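Local coordinates for protein trichothecene 3-O-acetyltransferase (Gibberella zeae, PDB 2RKV) that probably transfers an acetyl group from acetyl coenzyme A to the 3-hydroxyl of trichothecene mycotoxins, as a member of the BAHD acyltransferase superfamily, at residues A[412-417]-A[423-428]. Sequence-based numbering, arbitrary orientation.
Sequences MYFMPK and FCAALS. With ZBA (12,13-Epoxytrichothec-9-ene-3,4,8,15-tetrol-4,15-diacetate-8-isovalerate), chain D.
Tyr413 and Ala426 form a hydrogen-bonded antiparallel pair, Tyr413 N donating to Ala426 O at 2.9 Å and Ala426 N to Tyr413 O at 2.7 Å, a worked example of a sheet setting the backbone from which a ligand-binding side chain departs. Followed outward, Tyr413 CB lies 4.3 Å from Ala426 CB. With CG anti to the carbonyl carbon (chi1 -60°), the ring then leads away from the partner strand; CE2 and CZ pass O10 of the bound T-2 toxin, which lies at the ring edge near its plane, CE2 at 3.5 Å, and at the tip OH, also close to C33, donates to O10 at 2.9 Å. His156 NE2 holds the toxin by another hydrogen bond, while the Trp380 ring meets that of Tyr413. The strands belong to a beta hairpin within a mixed sheet, where strand 375-379 flanks 411-414 and strand 229-236 flanks 423-430. On the face opposite Tyr413, Met412 and Phe414 pack on helix 261-277; the extended Met412 side chain crosses Leu427 obliquely, Met412 SD lying nearest Leu427 CG. Phe423 points an edge at the face of Phe414 in an offset T-shaped pair, planes at 76°. Just past the end of strand 411-414, Met415 N still reaches Cys424 O of the partner strand in a nearly straight bond (177° at the hydrogen), and a water bridges Met415 O to Cys424 N. Lys417 lays its aliphatic CG 3.6 Å from Phe423 CE1.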
# COMPACT_ATOMS: atom_id res chain seq x y z
N MET A 412 -6.06 -6.88 -0.53
CA MET A 412 -6.91 -5.80 -1.02
C MET A 412 -6.31 -4.43 -0.72
O MET A 412 -5.58 -4.28 0.26
CB MET A 412 -8.30 -5.87 -0.39
CG MET A 412 -8.97 -7.21 -0.52
SD MET A 412 -10.60 -7.20 0.25
CE MET A 412 -11.03 -8.92 -0.01
N TYR A 413 -6.60 -3.47 -1.59
CA TYR A 413 -6.20 -2.07 -1.39
C TYR A 413 -7.36 -1.10 -1.62
O TYR A 413 -8.27 -1.38 -2.42
CB TYR A 413 -5.08 -1.68 -2.37
CG TYR A 413 -3.83 -2.51 -2.20
CD1 TYR A 413 -3.61 -3.64 -2.99
CD2 TYR A 413 -2.88 -2.18 -1.24
CE1 TYR A 413 -2.47 -4.42 -2.82
CE2 TYR A 413 -1.74 -2.95 -1.06
CZ TYR A 413 -1.53 -4.07 -1.86
OH TYR A 413 -0.40 -4.84 -1.68
N PHE A 414 -7.33 0.03 -0.91
CA PHE A 414 -8.11 1.19 -1.34
C PHE A 414 -7.14 2.17 -1.99
O PHE A 414 -6.08 2.47 -1.43
CB PHE A 414 -8.80 1.92 -0.18
CG PHE A 414 -9.83 1.10 0.57
CD1 PHE A 414 -10.36 -0.07 0.03
CD2 PHE A 414 -10.29 1.53 1.81
CE1 PHE A 414 -11.32 -0.80 0.73
CE2 PHE A 414 -11.25 0.79 2.52
CZ PHE A 414 -11.75 -0.38 1.98
N MET A 415 -7.51 2.68 -3.16
CA MET A 415 -6.72 3.71 -3.82
C MET A 415 -6.84 5.04 -3.08
O MET A 415 -7.74 5.22 -2.26
CB MET A 415 -7.20 3.89 -5.27
CG MET A 415 -7.06 2.63 -6.15
SD MET A 415 -5.36 1.99 -6.20
CE MET A 415 -5.43 0.69 -4.97
N PRO A 416 -5.91 5.98 -3.34
CA PRO A 416 -6.14 7.33 -2.83
C PRO A 416 -7.52 7.82 -3.30
O PRO A 416 -7.88 7.66 -4.46
CB PRO A 416 -4.99 8.14 -3.44
CG PRO A 416 -3.90 7.12 -3.69
CD PRO A 416 -4.63 5.86 -4.07
N LYS A 417 -8.29 8.37 -2.36
CA LYS A 417 -9.65 8.82 -2.62
C LYS A 417 -9.65 9.90 -3.72
O LYS A 417 -8.85 10.84 -3.66
CB LYS A 417 -10.24 9.39 -1.32
CG LYS A 417 -11.71 9.72 -1.37
CD LYS A 417 -12.12 10.56 -0.15
CE LYS A 417 -11.93 12.06 -0.40
NZ LYS A 417 -10.56 12.52 -0.03
N PHE A 423 -14.36 6.24 -4.11
CA PHE A 423 -13.39 5.22 -3.70
C PHE A 423 -13.18 4.20 -4.80
O PHE A 423 -14.10 3.89 -5.58
CB PHE A 423 -13.85 4.49 -2.44
CG PHE A 423 -13.38 5.11 -1.15
CD1 PHE A 423 -13.73 6.42 -0.81
CD2 PHE A 423 -12.62 4.37 -0.25
CE1 PHE A 423 -13.31 6.99 0.40
CE2 PHE A 423 -12.19 4.93 0.97
CZ PHE A 423 -12.53 6.23 1.29
N CYS A 424 -11.97 3.65 -4.84
CA CYS A 424 -11.66 2.53 -5.73
C CYS A 424 -10.98 1.45 -4.90
O CYS A 424 -9.91 1.68 -4.33
CB CYS A 424 -10.75 2.98 -6.87
SG CYS A 424 -10.28 1.61 -7.97
N ALA A 425 -11.61 0.29 -4.82
CA ALA A 425 -11.04 -0.84 -4.10
C ALA A 425 -10.47 -1.88 -5.06
O ALA A 425 -11.16 -2.31 -5.99
CB ALA A 425 -12.10 -1.48 -3.16
N ALA A 426 -9.22 -2.28 -4.83
CA ALA A 426 -8.62 -3.40 -5.56
C ALA A 426 -8.75 -4.69 -4.74
O ALA A 426 -8.26 -4.76 -3.62
CB ALA A 426 -7.15 -3.12 -5.87
N LEU A 427 -9.44 -5.68 -5.31
CA LEU A 427 -9.66 -6.96 -4.63
C LEU A 427 -9.00 -8.10 -5.39
O LEU A 427 -9.12 -8.17 -6.61
CB LEU A 427 -11.16 -7.25 -4.51
CG LEU A 427 -11.91 -6.63 -3.33
CD1 LEU A 427 -11.89 -5.11 -3.34
CD2 LEU A 427 -13.33 -7.14 -3.32
N SER A 428 -8.27 -8.95 -4.66
CA SER A 428 -7.76 -10.20 -5.23
C SER A 428 -8.47 -11.36 -4.55
O SER A 428 -8.43 -11.49 -3.32
CB SER A 428 -6.24 -10.32 -5.08
OG SER A 428 -5.76 -11.45 -5.80
O18 ZBA D . 0.99 -10.56 1.00
C44 ZBA D . 2.09 -10.24 0.84
C45 ZBA D . 3.27 -11.14 0.79
C46 ZBA D . 3.75 -11.34 -0.57
C48 ZBA D . 2.72 -11.90 -1.40
C47 ZBA D . 4.88 -12.31 -0.78
O17 ZBA D . 2.42 -8.96 0.63
C31 ZBA D . 1.41 -7.96 0.41
C30 ZBA D . 0.88 -7.41 1.69
C32 ZBA D . 2.04 -6.96 -0.48
C39 ZBA D . 2.43 -7.50 -1.84
C33 ZBA D . 2.25 -5.74 -0.10
C34 ZBA D . 1.88 -5.20 1.23
O10 ZBA D . 0.62 -4.52 1.00
C29 ZBA D . 1.67 -6.27 2.32
C38 ZBA D . 3.05 -6.77 2.75
O12 ZBA D . 2.95 -8.10 3.23
C40 ZBA D . 3.68 -8.52 4.26
C41 ZBA D . 3.40 -9.97 4.54
O13 ZBA D . 4.39 -7.90 4.89
C28 ZBA D . 0.92 -5.62 3.55
C37 ZBA D . 0.80 -6.55 4.78
C35 ZBA D . -0.42 -5.12 3.04
C25 ZBA D . -0.03 -4.01 2.13
C36 ZBA D . -1.72 -5.73 3.16
O11 ZBA D . -1.33 -4.73 4.08
C27 ZBA D . 1.57 -4.24 3.90
C26 ZBA D . 0.88 -3.22 3.02
O16 ZBA D . 1.77 -2.42 2.29
O14 ZBA D . 1.20 -3.96 5.26
C42 ZBA D . 1.87 -3.21 6.12
O15 ZBA D . 1.49 -3.03 7.24
C43 ZBA D . 3.04 -2.63 5.52
O HOH W 1 -10.45 4.80 -2.71